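Local coordinates for protein glutathione S-transferase (Cupriavidus metallidurans, PDB 4MK3) that probably transfers glutathione onto electrophilic substrates, and is seen here as a two-subunit assembly with glutathione sulfinic acid bound, at residues A[31-36]-A[121-126]; A[114-119]-A[175-180]; A[128-133]-A[190-195]; A[184-189]-A[196-201]. All coordinates share one frame; numbering follows the deposited sequence.

Helix 106-134 runs through contacts 1, 2 and 3, and helix 177-192 through contacts 2, 3 and 4, so helix 106-134 is fastened to helix 32-44 in contact 1 and to helix 177-192 in contacts 2 and 3. Contact 1 holds the ligand, its centre about 4 Å from that of the chain. Contact 2 lies about 12 Å away, centre to centre, and a salt bridge joins the two, Lys36 NZ to Glu116 OE2 at 2.8 Å. Contacts 2 and 3 are about 21 Å apart between centres, on opposite sides of the chain's centre. Contact 4 meets contact 3 through Asp190 OD2 and Arg199 NH1, also 2.8 Å, and reaches contact 1 where Tyr188 touches Pro32 and Leu123.

Contact 1: A[31-36]-A[121-126]; sequences SPYARK and GLLDAA. With GSF (L-gamma-glutamyl-3-sulfino-L-alanylglycine), chain E.
The phenol ring of Tyr33 is sandwiched between protein and ligand: Leu123 lies over one face and the glutamyl part of the glutathione sulfinic acid over the other, while the Tyr33 hydroxyl ends on Asp124. Leu123 CD1 makes a CH-pi contact 4.3 Å from the ring centroid, 19° off the normal and offset toward the rim; on the far face the ligand's CB1 sits 3.8 Å above the plane, over the centre. Tyr33 CG is anti to its carbonyl carbon (chi1 -52°), which swings the ring across to helix 106-134. There Tyr33 OH gives a 2.6 Å hydrogen bond to Asp124 OD1, received on the anti lone pair with the carboxylate turned 30° from the ring, and this bond probably limits rocking of the phenol. Alongside, Pro32 CG rests 3.7 Å from Leu123 CD2, and Tyr188 of helix 177-192 touches both residues. Ser31 caps helix 32-44, its OG accepting from Ala34 N at 3.0 Å, and the same hydroxyl probably also donates to the ligand's O2S, though that distance is modelled too short to rely on. Lys70, Ser85 and Asp84 grip the ligand elsewhere, as do Arg148 and Lys152 of the second subunit. This is the glutathione site of the transferase fold, formed at the start of the first helix of the thioredoxin-like domain, where it meets the helical domain.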
loop_
_atom_site.group_PDB
_atom_site.type_symbol
_atom_site.label_atom_id
_atom_site.label_comp_id
_atom_site.label_asym_id
_atom_site.label_seq_id
_atom_site.Cartn_x
_atom_site.Cartn_y
_atom_site.Cartn_z
ATOM N N SER A 31 13.230 -7.527 6.172
ATOM C CA SER A 31 12.063 -6.793 5.676
ATOM C C SER A 31 10.801 -7.619 5.868
ATOM O O SER A 31 10.707 -8.720 5.325
ATOM C CB SER A 31 12.206 -6.440 4.190
ATOM O OG SER A 31 10.951 -6.021 3.630
ATOM N N PRO A 32 9.818 -7.084 6.616
ATOM C CA PRO A 32 8.603 -7.885 6.836
ATOM C C PRO A 32 7.713 -7.935 5.608
ATOM O O PRO A 32 6.990 -8.918 5.398
ATOM C CB PRO A 32 7.937 -7.171 8.006
ATOM C CG PRO A 32 8.405 -5.766 7.937
ATOM C CD PRO A 32 9.814 -5.841 7.414
ATOM N N TYR A 33 7.764 -6.895 4.779
ATOM C CA TYR A 33 7.045 -6.917 3.514
ATOM C C TYR A 33 7.662 -7.946 2.584
ATOM O O TYR A 33 6.949 -8.649 1.866
ATOM C CB TYR A 33 7.075 -5.534 2.843
ATOM C CG TYR A 33 6.626 -4.354 3.694
ATOM C CD1 TYR A 33 5.304 -3.977 3.774
ATOM C CD2 TYR A 33 7.566 -3.581 4.335
ATOM C CE1 TYR A 33 4.938 -2.861 4.535
ATOM C CE2 TYR A 33 7.230 -2.500 5.076
ATOM C CZ TYR A 33 5.926 -2.134 5.177
ATOM O OH TYR A 33 5.607 -1.018 5.912
ATOM N N ALA A 34 8.984 -8.008 2.562
ATOM C CA ALA A 34 9.643 -9.015 1.759
ATOM C C ALA A 34 9.395 -10.405 2.336
ATOM O O ALA A 34 9.262 -11.375 1.586
ATOM C CB ALA A 34 11.133 -8.746 1.667
ATOM N N ARG A 35 9.268 -10.509 3.663
ATOM C CA ARG A 35 9.008 -11.822 4.254
ATOM C C ARG A 35 7.652 -12.345 3.810
ATOM O O ARG A 35 7.502 -13.523 3.522
ATOM C CB ARG A 35 9.079 -11.813 5.775
ATOM C CG ARG A 35 8.999 -13.230 6.344
ATOM C CD ARG A 35 8.851 -13.259 7.828
ATOM N NE ARG A 35 9.041 -14.607 8.351
ATOM C CZ ARG A 35 9.079 -14.897 9.633
ATOM N NH1 ARG A 35 8.871 -13.937 10.535
ATOM N NH2 ARG A 35 9.324 -16.130 10.033
ATOM N N LYS A 36 6.667 -11.458 3.742
ATOM C CA LYS A 36 5.360 -11.843 3.226
ATOM C C LYS A 36 5.459 -12.473 1.842
ATOM O O LYS A 36 4.880 -13.530 1.566
ATOM C CB LYS A 36 4.416 -10.630 3.218
ATOM C CG LYS A 36 3.040 -10.904 2.619
ATOM C CD LYS A 36 2.121 -9.673 2.652
ATOM C CE LYS A 36 2.710 -8.553 1.824
ATOM N NZ LYS A 36 1.783 -7.398 1.655
ATOM N N GLY A 121 -0.480 -2.029 7.033
ATOM C CA GLY A 121 -0.605 -0.733 7.699
ATOM C C GLY A 121 0.028 -0.683 9.066
ATOM O O GLY A 121 0.621 0.343 9.473
ATOM N N LEU A 122 -0.094 -1.772 9.810
ATOM C CA LEU A 122 0.611 -1.922 11.079
ATOM C C LEU A 122 2.127 -1.818 10.802
ATOM O O LEU A 122 2.847 -1.060 11.479
ATOM C CB LEU A 122 0.227 -3.253 11.738
ATOM C CG LEU A 122 0.818 -3.514 13.116
ATOM C CD1 LEU A 122 0.052 -4.633 13.806
ATOM C CD2 LEU A 122 2.303 -3.879 13.085
ATOM N N LEU A 123 2.615 -2.548 9.797
ATOM C CA LEU A 123 4.016 -2.450 9.410
ATOM C C LEU A 123 4.431 -1.039 9.002
ATOM O O LEU A 123 5.518 -0.591 9.376
ATOM C CB LEU A 123 4.328 -3.425 8.271
ATOM C CG LEU A 123 4.266 -4.909 8.659
ATOM C CD1 LEU A 123 4.520 -5.764 7.425
ATOM C CD2 LEU A 123 5.239 -5.232 9.738
ATOM N N ASP A 124 3.580 -0.334 8.257
ATOM C CA ASP A 124 3.929 1.022 7.826
ATOM C C ASP A 124 4.195 1.895 9.053
ATOM O O ASP A 124 5.147 2.670 9.073
ATOM C CB ASP A 124 2.801 1.649 7.018
ATOM C CG ASP A 124 2.567 0.981 5.658
ATOM O OD1 ASP A 124 3.473 0.290 5.109
ATOM O OD2 ASP A 124 1.456 1.225 5.109
ATOM N N ALA A 125 3.341 1.762 10.061
ATOM C CA ALA A 125 3.457 2.550 11.280
ATOM C C ALA A 125 4.703 2.139 12.069
ATOM O O ALA A 125 5.430 2.988 12.599
ATOM C CB ALA A 125 2.225 2.379 12.124
ATOM N N ALA A 126 4.946 0.837 12.144
ATOM C CA ALA A 126 6.111 0.329 12.855
ATOM C C ALA A 126 7.405 0.797 12.184
ATOM O O ALA A 126 8.349 1.218 12.863
ATOM C CB ALA A 126 6.058 -1.197 12.937
HETATM C CB1 GSF E . 6.540 -1.020 1.410
HETATM C CG1 GSF E . 7.931 -1.639 1.361
HETATM C CD1 GSF E . 8.931 -0.884 2.209
HETATM O OE1 GSF E . 8.703 0.193 2.724
HETATM C C1 GSF E . 5.430 -2.859 0.166
HETATM O O11 GSF E . 6.276 -3.649 -0.322
HETATM O O12 GSF E . 4.360 -3.322 0.643
HETATM N N1 GSF E . 4.458 -0.629 0.192
HETATM C CA1 GSF E . 5.711 -1.380 0.181
HETATM N N2 GSF E . 10.157 -1.505 2.401
HETATM C CA2 GSF E . 11.190 -0.858 3.137
HETATM C CB2 GSF E . 12.137 -1.873 3.687
HETATM S SG2 GSF E . 11.532 -2.731 5.096
HETATM O O1S GSF E . 12.718 -3.229 5.813
HETATM O O2S GSF E . 10.631 -3.830 4.641
HETATM C C2 GSF E . 12.076 -0.053 2.212
HETATM O O2 GSF E . 12.502 -0.544 1.170
HETATM N N3 GSF E . 12.396 1.245 2.595
HETATM C CA3 GSF E . 13.282 2.025 1.779
HETATM C C3 GSF E . 12.794 3.468 1.607
HETATM O O31 GSF E . 13.594 4.311 1.100
HETATM O O32 GSF E . 11.645 3.815 1.954
#

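Contact 2: A[114-119]-A[175-180]; sequences CWEALA and YTLADV
Trp115 and Ala178 bring the two helices almost into backbone contact: their CA atoms are only 5.1 Å apart, and Trp115 CB presses on Ala178 CB at 3.3 Å. A methyl group is all that helix 177-192 offers here, which lets the backbones come so close. The indole itself leads off from this point and packs on Met160 of helix 143-164 and on Cys170. Helix 177-192 begins right at the junction with a capping box, the N-terminal signature of this core helix in the glutathione transferase fold. Thr176 OG1 accepts from Ala178 N, and in return Asp179 OD2 takes the Thr176 N-H at 2.8 Å on its anti lone pair, with an N-H...O angle of 161°. Asp179 has a second grip through OD1, on Cys170 N. Toward helix 32-44 the fit is looser. Glu116 stretches out, CG anti to the backbone N (chi1 179°), until its carboxylate turns a flat face to the methyl CD2 of Leu177, OE1 and OE2 both 3.7 Å from it. The charge is answered outside the two segments: Arg113 NH2 pairs with OE1, and Lys36 NZ with OE2. On another side of helix 106-134, Ala117 touches Val87 of the second subunit.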
loop_
_atom_site.group_PDB
_atom_site.type_symbol
_atom_site.label_atom_id
_atom_site.label_comp_id
_atom_site.label_asym_id
_atom_site.label_seq_id
_atom_site.Cartn_x
_atom_site.Cartn_y
_atom_site.Cartn_z
ATOM N N CYS A 114 -8.320 -6.917 2.627
ATOM C CA CYS A 114 -8.427 -5.953 3.708
ATOM C C CYS A 114 -7.575 -6.383 4.911
ATOM O O CYS A 114 -6.890 -5.563 5.518
ATOM C CB CYS A 114 -9.889 -5.741 4.070
ATOM S SG CYS A 114 -10.119 -4.502 5.351
ATOM N N TRP A 115 -7.565 -7.671 5.227
ATOM C CA TRP A 115 -6.649 -8.188 6.224
ATOM C C TRP A 115 -5.211 -7.849 5.870
ATOM O O TRP A 115 -4.423 -7.452 6.733
ATOM C CB TRP A 115 -6.777 -9.702 6.360
ATOM C CG TRP A 115 -7.814 -10.176 7.327
ATOM C CD1 TRP A 115 -9.033 -10.734 7.042
ATOM C CD2 TRP A 115 -7.693 -10.162 8.745
ATOM N NE1 TRP A 115 -9.691 -11.047 8.219
ATOM C CE2 TRP A 115 -8.874 -10.718 9.271
ATOM C CE3 TRP A 115 -6.694 -9.738 9.629
ATOM C CZ2 TRP A 115 -9.091 -10.861 10.642
ATOM C CZ3 TRP A 115 -6.908 -9.904 11.000
ATOM C CH2 TRP A 115 -8.098 -10.448 11.487
ATOM N N GLU A 116 -4.830 -8.029 4.612
ATOM C CA GLU A 116 -3.471 -7.714 4.191
ATOM C C GLU A 116 -3.180 -6.226 4.375
ATOM O O GLU A 116 -2.111 -5.847 4.838
ATOM C CB GLU A 116 -3.235 -8.133 2.748
ATOM C CG GLU A 116 -1.821 -7.788 2.250
ATOM C CD GLU A 116 -1.610 -8.050 0.765
ATOM O OE1 GLU A 116 -2.581 -7.972 -0.021
ATOM O OE2 GLU A 116 -0.468 -8.368 0.362
ATOM N N ALA A 117 -4.138 -5.383 4.030
ATOM C CA ALA A 117 -3.968 -3.935 4.214
ATOM C C ALA A 117 -3.821 -3.572 5.687
ATOM O O ALA A 117 -3.063 -2.652 6.039
ATOM C CB ALA A 117 -5.108 -3.191 3.578
ATOM N N LEU A 118 -4.555 -4.247 6.552
ATOM C CA LEU A 118 -4.450 -4.008 7.982
ATOM C C LEU A 118 -3.056 -4.361 8.479
ATOM O O LEU A 118 -2.427 -3.595 9.214
ATOM C CB LEU A 118 -5.510 -4.818 8.729
ATOM C CG LEU A 118 -5.519 -4.752 10.251
ATOM C CD1 LEU A 118 -5.620 -3.316 10.751
ATOM C CD2 LEU A 118 -6.647 -5.615 10.784
ATOM N N ALA A 119 -2.561 -5.533 8.099
ATOM C CA ALA A 119 -1.230 -5.970 8.505
ATOM C C ALA A 119 -0.136 -5.062 7.945
ATOM O O ALA A 119 0.780 -4.652 8.655
ATOM C CB ALA A 119 -1.006 -7.404 8.086
ATOM N N TYR A 175 -6.233 -21.248 5.551
ATOM C CA TYR A 175 -5.061 -20.376 5.511
ATOM C C TYR A 175 -5.026 -19.609 4.194
ATOM O O TYR A 175 -5.175 -20.201 3.121
ATOM C CB TYR A 175 -3.844 -21.271 5.615
ATOM C CG TYR A 175 -2.457 -20.649 5.599
ATOM C CD1 TYR A 175 -1.923 -20.034 6.714
ATOM C CD2 TYR A 175 -1.660 -20.770 4.484
ATOM C CE1 TYR A 175 -0.644 -19.535 6.703
ATOM C CE2 TYR A 175 -0.374 -20.271 4.467
ATOM C CZ TYR A 175 0.124 -19.669 5.588
ATOM O OH TYR A 175 1.416 -19.211 5.604
ATOM N N THR A 176 -4.850 -18.300 4.310
ATOM C CA THR A 176 -4.810 -17.404 3.158
ATOM C C THR A 176 -3.710 -16.368 3.339
ATOM O O THR A 176 -3.004 -16.315 4.346
ATOM C CB THR A 176 -6.142 -16.623 3.000
ATOM O OG1 THR A 176 -6.292 -15.708 4.093
ATOM C CG2 THR A 176 -7.353 -17.551 2.907
ATOM N N LEU A 177 -3.589 -15.515 2.328
ATOM C CA LEU A 177 -2.669 -14.393 2.412
ATOM C C LEU A 177 -2.938 -13.512 3.628
ATOM O O LEU A 177 -2.024 -12.856 4.128
ATOM C CB LEU A 177 -2.771 -13.579 1.118
ATOM C CG LEU A 177 -1.897 -12.323 1.001
ATOM C CD1 LEU A 177 -0.418 -12.659 1.094
ATOM C CD2 LEU A 177 -2.191 -11.611 -0.319
ATOM N N ALA A 178 -4.183 -13.474 4.120
ATOM C CA ALA A 178 -4.457 -12.735 5.335
ATOM C C ALA A 178 -3.585 -13.208 6.490
ATOM O O ALA A 178 -2.982 -12.400 7.222
ATOM C CB ALA A 178 -5.940 -12.859 5.703
ATOM N N ASP A 179 -3.529 -14.525 6.658
ATOM C CA ASP A 179 -2.724 -15.114 7.720
ATOM C C ASP A 179 -1.251 -14.864 7.522
ATOM O O ASP A 179 -0.533 -14.548 8.479
ATOM C CB ASP A 179 -3.034 -16.609 7.771
ATOM C CG ASP A 179 -4.500 -16.854 7.936
ATOM O OD1 ASP A 179 -5.039 -16.575 9.042
ATOM O OD2 ASP A 179 -5.131 -17.277 6.944
ATOM N N VAL A 180 -0.777 -15.021 6.289
ATOM C CA VAL A 180 0.628 -14.722 5.994
ATOM C C VAL A 180 0.981 -13.301 6.441
ATOM O O VAL A 180 1.976 -13.082 7.131
ATOM C CB VAL A 180 0.915 -14.881 4.490
ATOM C CG1 VAL A 180 2.344 -14.491 4.161
ATOM C CG2 VAL A 180 0.660 -16.290 4.024
#

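Contact 3: A[128-133]-A[190-195]; sequences LARLEV and DFRFPD
Ala129 opens the contact, its CB 4.0 Å from CZ of Phe193, reaching that ring at a slant. One residue on, Arg130 meets the same ring with its backbone: its N lies at the ring edge, in plane, 3.9 Å from CZ. From there its side chain runs out extended, CG anti to the backbone N (chi1 176°), and lays its guanidinium flat on that of Arg192. The two groups are 3.6 Å apart between centres, with planes 11° from parallel. Two positive charges so stacked probably repel somewhat, though the N-H edges of both point outward, where acceptors could offset the cost. Phe191 CE2 lies 3.3 Å above the other face of the Arg192 guanidinium, sandwiching that group between arginine and aromatic ring. With an alanine in place of Arg130, Arg192 would keep Phe191 over one face alone, and its guanidinium would probably be free to turn. Farther along, Glu132 turns to Arg136 of the second subunit. The contact joins helix 106-134, whose Leu128 packs on its dimer copy and on Gln149 of helix 143-164, while Arg150 touches Phe193, to the end of helix 177-192 in the all-helical C-terminal domain of the transferase fold.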
loop_
_atom_site.group_PDB
_atom_site.type_symbol
_atom_site.label_atom_id
_atom_site.label_comp_id
_atom_site.label_asym_id
_atom_site.label_seq_id
_atom_site.Cartn_x
_atom_site.Cartn_y
_atom_site.Cartn_z
ATOM N N LEU A 128 7.817 3.498 10.356
ATOM C CA LEU A 128 7.967 4.917 10.646
ATOM C C LEU A 128 8.481 5.166 12.050
ATOM O O LEU A 128 9.308 6.065 12.275
ATOM C CB LEU A 128 6.669 5.681 10.398
ATOM C CG LEU A 128 6.354 5.923 8.916
ATOM C CD1 LEU A 128 4.902 6.381 8.730
ATOM C CD2 LEU A 128 7.308 6.917 8.282
ATOM N N ALA A 129 8.004 4.380 13.011
ATOM C CA ALA A 129 8.475 4.543 14.377
ATOM C C ALA A 129 9.941 4.168 14.483
ATOM O O ALA A 129 10.694 4.829 15.189
ATOM C CB ALA A 129 7.637 3.716 15.322
ATOM N N ARG A 130 10.354 3.125 13.772
ATOM C CA ARG A 130 11.758 2.730 13.785
ATOM C C ARG A 130 12.649 3.747 13.047
ATOM O O ARG A 130 13.737 4.106 13.507
ATOM C CB ARG A 130 11.920 1.337 13.177
ATOM C CG ARG A 130 13.376 0.904 13.067
ATOM C CD ARG A 130 13.494 -0.582 12.814
ATOM N NE ARG A 130 14.863 -0.966 12.481
ATOM C CZ ARG A 130 15.823 -1.181 13.371
ATOM N NH1 ARG A 130 15.581 -1.045 14.669
ATOM N NH2 ARG A 130 17.034 -1.526 12.959
ATOM N N LEU A 131 12.182 4.203 11.887
ATOM C CA LEU A 131 12.962 5.137 11.081
ATOM C C LEU A 131 13.145 6.489 11.767
ATOM O O LEU A 131 14.102 7.197 11.493
ATOM C CB LEU A 131 12.337 5.308 9.691
ATOM C CG LEU A 131 12.363 4.053 8.812
ATOM C CD1 LEU A 131 11.507 4.262 7.568
ATOM C CD2 LEU A 131 13.771 3.678 8.435
ATOM N N GLU A 132 12.241 6.846 12.676
ATOM C CA GLU A 132 12.389 8.097 13.402
ATOM C C GLU A 132 13.716 8.107 14.158
ATOM O O GLU A 132 14.337 9.148 14.326
ATOM C CB GLU A 132 11.231 8.292 14.373
ATOM C CG GLU A 132 11.194 9.696 14.969
ATOM C CD GLU A 132 10.600 10.748 14.044
ATOM O OE1 GLU A 132 10.056 10.411 12.963
ATOM O OE2 GLU A 132 10.674 11.934 14.417
ATOM N N VAL A 133 14.143 6.928 14.596
ATOM C CA VAL A 133 15.393 6.767 15.317
ATOM C C VAL A 133 16.570 6.544 14.367
ATOM O O VAL A 133 17.608 7.189 14.487
ATOM C CB VAL A 133 15.281 5.594 16.306
ATOM C CG1 VAL A 133 16.622 5.278 16.951
ATOM C CG2 VAL A 133 14.226 5.917 17.368
ATOM N N ASP A 190 7.611 -8.768 17.358
ATOM C CA ASP A 190 8.502 -9.557 18.242
ATOM C C ASP A 190 9.996 -9.224 18.047
ATOM O O ASP A 190 10.776 -9.156 18.993
ATOM C CB ASP A 190 8.328 -11.058 18.004
ATOM C CG ASP A 190 6.996 -11.614 18.472
ATOM O OD1 ASP A 190 6.346 -11.078 19.402
ATOM O OD2 ASP A 190 6.587 -12.655 17.911
ATOM N N PHE A 191 10.356 -9.045 16.782
ATOM C CA PHE A 191 11.736 -8.840 16.377
ATOM C C PHE A 191 12.221 -7.429 16.696
ATOM O O PHE A 191 13.265 -7.259 17.303
ATOM C CB PHE A 191 11.825 -9.120 14.861
ATOM C CG PHE A 191 13.186 -8.904 14.256
ATOM C CD1 PHE A 191 14.285 -9.597 14.712
ATOM C CD2 PHE A 191 13.344 -8.033 13.191
ATOM C CE1 PHE A 191 15.532 -9.397 14.135
ATOM C CE2 PHE A 191 14.582 -7.835 12.617
ATOM C CZ PHE A 191 15.672 -8.521 13.096
ATOM N N ARG A 192 11.451 -6.421 16.272
ATOM C CA ARG A 192 11.913 -5.026 16.375
ATOM C C ARG A 192 11.317 -4.198 17.500
ATOM O O ARG A 192 11.892 -3.179 17.887
ATOM C CB ARG A 192 11.633 -4.275 15.069
ATOM C CG ARG A 192 12.504 -4.664 13.902
ATOM C CD ARG A 192 13.971 -4.472 14.198
ATOM N NE ARG A 192 14.745 -4.480 12.964
ATOM C CZ ARG A 192 16.036 -4.766 12.892
ATOM N NH1 ARG A 192 16.722 -5.072 13.986
ATOM N NH2 ARG A 192 16.638 -4.748 11.715
ATOM N N PHE A 193 10.161 -4.622 18.003
ATOM C CA PHE A 193 9.439 -3.878 19.036
ATOM C C PHE A 193 9.010 -4.790 20.184
ATOM O O PHE A 193 7.816 -4.896 20.501
ATOM C CB PHE A 193 8.207 -3.195 18.434
ATOM C CG PHE A 193 8.549 -2.065 17.497
ATOM C CD1 PHE A 193 8.718 -2.293 16.143
ATOM C CD2 PHE A 193 8.703 -0.782 17.979
ATOM C CE1 PHE A 193 9.049 -1.246 15.296
ATOM C CE2 PHE A 193 9.028 0.259 17.142
ATOM C CZ PHE A 193 9.194 0.020 15.786
ATOM N N PRO A 194 9.983 -5.452 20.820
ATOM C CA PRO A 194 9.607 -6.356 21.914
ATOM C C PRO A 194 8.923 -5.631 23.071
ATOM O O PRO A 194 8.286 -6.293 23.895
ATOM C CB PRO A 194 10.947 -6.946 22.356
ATOM C CG PRO A 194 11.971 -5.955 21.910
ATOM C CD PRO A 194 11.436 -5.402 20.621
ATOM N N ASP A 195 9.033 -4.303 23.116
ATOM C CA ASP A 195 8.346 -3.478 24.118
ATOM C C ASP A 195 6.842 -3.329 23.906
ATOM O O ASP A 195 6.121 -2.915 24.818
ATOM C CB ASP A 195 8.963 -2.074 24.150
ATOM C CG ASP A 195 9.006 -1.421 22.768
ATOM O OD1 ASP A 195 9.601 -2.016 21.843
ATOM O OD2 ASP A 195 8.438 -0.320 22.600
#

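Contact 4: A[184-189]-A[196-201]; sequences CALAYL and IAWRDR
Leu186 and Trp198 carry most of this contact, in the all-helical C-terminal domain of the glutathione transferase fold, where the short helix 198-201 folds back against helix 177-192. The CH-pi interaction comes first: Leu186 CD2 sits 4.0 Å from the centroid of the six-membered ring of Trp198 and 9° off its normal, squarely over the face, and Leu186 CB adds a 3.8 Å touch at CZ2. Trp198 CG lies between its backbone N and carbonyl carbon (chi1 65°), the tight rotamer, and this turns the indole in toward the leucines. Apolar packing continues a turn later. Leu189 CD1 approaches Trp198 CD1 at 4.0 Å, and Leu189 CD2 faces Ile196 CD1 at 4.3 Å; Leu157 of helix 143-164 packs on both leucines and on the tryptophan. Replaced by an alanine, Trp198 would probably leave a gap beside Leu186 and Leu189, and the Arg199 side chain would lose the indole it rests against. Polar contacts lie at the margins. The indole NE1 gives a weak hydrogen bond to Asp190, whose other oxygen holds Arg199. An inverse gamma turn centred on Ala197, closed by Trp198 N to Ile196 O at 2.9 Å, leads into the short helix. Across the indole from Leu186, Arg199 CG lies 3.4 Å above the other face, toward its rim, and Trp198 CH2 meets the Arg199 guanidinium 3.6 Å from that plane.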
loop_
_atom_site.group_PDB
_atom_site.type_symbol
_atom_site.label_atom_id
_atom_site.label_comp_id
_atom_site.label_asym_id
_atom_site.label_seq_id
_atom_site.Cartn_x
_atom_site.Cartn_y
_atom_site.Cartn_z
ATOM N N CYS A 184 3.468 -12.186 9.535
ATOM C CA CYS A 184 4.662 -11.385 9.282
ATOM C C CYS A 184 4.707 -10.116 10.134
ATOM O O CYS A 184 5.784 -9.719 10.634
ATOM C CB CYS A 184 4.777 -11.036 7.800
ATOM S SG CYS A 184 5.273 -12.474 6.767
ATOM N N ALA A 185 3.542 -9.504 10.330
ATOM C CA ALA A 185 3.430 -8.292 11.129
ATOM C C ALA A 185 3.717 -8.598 12.598
ATOM O O ALA A 185 4.484 -7.883 13.246
ATOM C CB ALA A 185 2.056 -7.635 10.938
ATOM N N LEU A 186 3.091 -9.634 13.134
ATOM C CA LEU A 186 3.277 -9.945 14.540
ATOM C C LEU A 186 4.710 -10.366 14.838
ATOM O O LEU A 186 5.299 -9.939 15.822
ATOM C CB LEU A 186 2.301 -11.028 14.974
ATOM C CG LEU A 186 0.816 -10.690 14.917
ATOM C CD1 LEU A 186 0.000 -11.909 15.308
ATOM C CD2 LEU A 186 0.527 -9.489 15.824
ATOM N N ALA A 187 5.299 -11.163 13.937
ATOM C CA ALA A 187 6.683 -11.560 14.091
ATOM C C ALA A 187 7.634 -10.363 13.999
ATOM O O ALA A 187 8.677 -10.333 14.656
ATOM C CB ALA A 187 7.052 -12.615 13.019
ATOM N N TYR A 188 7.278 -9.383 13.168
ATOM C CA TYR A 188 8.090 -8.175 13.080
ATOM C C TYR A 188 8.090 -7.399 14.392
ATOM O O TYR A 188 9.131 -6.912 14.828
ATOM C CB TYR A 188 7.645 -7.272 11.936
ATOM C CG TYR A 188 8.563 -6.099 11.743
ATOM C CD1 TYR A 188 9.818 -6.261 11.178
ATOM C CD2 TYR A 188 8.172 -4.818 12.093
ATOM C CE1 TYR A 188 10.668 -5.179 10.997
ATOM C CE2 TYR A 188 9.004 -3.748 11.904
ATOM C CZ TYR A 188 10.240 -3.931 11.344
ATOM O OH TYR A 188 11.105 -2.854 11.166
ATOM N N LEU A 189 6.921 -7.293 15.028
ATOM C CA LEU A 189 6.856 -6.667 16.341
ATOM C C LEU A 189 7.689 -7.434 17.358
ATOM O O LEU A 189 8.415 -6.821 18.130
ATOM C CB LEU A 189 5.406 -6.554 16.797
ATOM C CG LEU A 189 4.496 -5.584 16.029
ATOM C CD1 LEU A 189 3.089 -5.582 16.647
ATOM C CD2 LEU A 189 5.038 -4.162 15.969
ATOM N N ILE A 196 6.360 -3.622 22.704
ATOM C CA ILE A 196 4.935 -3.578 22.435
ATOM C C ILE A 196 4.357 -4.940 22.795
ATOM O O ILE A 196 4.474 -5.902 22.044
ATOM C CB ILE A 196 4.646 -3.196 20.961
ATOM C CG1 ILE A 196 5.193 -1.790 20.684
ATOM C CG2 ILE A 196 3.148 -3.270 20.662
ATOM C CD1 ILE A 196 5.052 -1.303 19.240
ATOM N N ALA A 197 3.720 -5.010 23.967
ATOM C CA ALA A 197 3.406 -6.290 24.581
ATOM C C ALA A 197 2.102 -6.909 24.083
ATOM O O ALA A 197 1.217 -7.250 24.879
ATOM C CB ALA A 197 3.370 -6.127 26.093
ATOM N N TRP A 198 1.988 -7.095 22.772
ATOM C CA TRP A 198 0.759 -7.615 22.200
ATOM C C TRP A 198 0.413 -9.008 22.710
ATOM O O TRP A 198 -0.749 -9.370 22.763
ATOM C CB TRP A 198 0.818 -7.595 20.675
ATOM C CG TRP A 198 1.844 -8.503 20.044
ATOM C CD1 TRP A 198 3.118 -8.171 19.676
ATOM C CD2 TRP A 198 1.673 -9.873 19.685
ATOM N NE1 TRP A 198 3.746 -9.250 19.120
ATOM C CE2 TRP A 198 2.879 -10.308 19.097
ATOM C CE3 TRP A 198 0.617 -10.781 19.801
ATOM C CZ2 TRP A 198 3.061 -11.606 18.645
ATOM C CZ3 TRP A 198 0.793 -12.062 19.346
ATOM C CH2 TRP A 198 2.003 -12.470 18.763
ATOM N N ARG A 199 1.418 -9.791 23.073
ATOM C CA ARG A 199 1.201 -11.180 23.509
ATOM C C ARG A 199 0.475 -11.271 24.844
ATOM O O ARG A 199 -0.243 -12.231 25.108
ATOM C CB ARG A 199 2.547 -11.902 23.604
ATOM C CG ARG A 199 3.160 -12.153 22.236
ATOM C CD ARG A 199 4.569 -12.711 22.349
ATOM N NE ARG A 199 4.996 -13.132 21.027
ATOM C CZ ARG A 199 4.700 -14.316 20.497
ATOM N NH1 ARG A 199 5.082 -14.617 19.252
ATOM N NH2 ARG A 199 4.036 -15.213 21.221
ATOM N N ASP A 200 0.690 -10.282 25.681
ATOM C CA ASP A 200 -0.037 -10.217 26.928
ATOM C C ASP A 200 -1.500 -9.846 26.667
ATOM O O ASP A 200 -2.390 -10.452 27.271
ATOM C CB ASP A 200 0.666 -9.248 27.866
ATOM C CG ASP A 200 2.044 -9.746 28.273
ATOM O OD1 ASP A 200 2.180 -10.963 28.523
ATOM O OD2 ASP A 200 2.985 -8.933 28.336
ATOM N N ARG A 201 -1.735 -8.924 25.723
ATOM C CA ARG A 201 -3.044 -8.302 25.462
ATOM C C ARG A 201 -4.032 -9.184 24.718
ATOM O O ARG A 201 -5.235 -9.052 24.925
ATOM C CB ARG A 201 -2.898 -7.043 24.584
ATOM C CG ARG A 201 -1.986 -5.957 25.110
ATOM C CD ARG A 201 -1.826 -4.880 24.032
ATOM N NE ARG A 201 -0.724 -3.965 24.311
ATOM C CZ ARG A 201 -0.293 -3.038 23.457
ATOM N NH1 ARG A 201 -0.881 -2.889 22.276
ATOM N NH2 ARG A 201 0.732 -2.260 23.780
#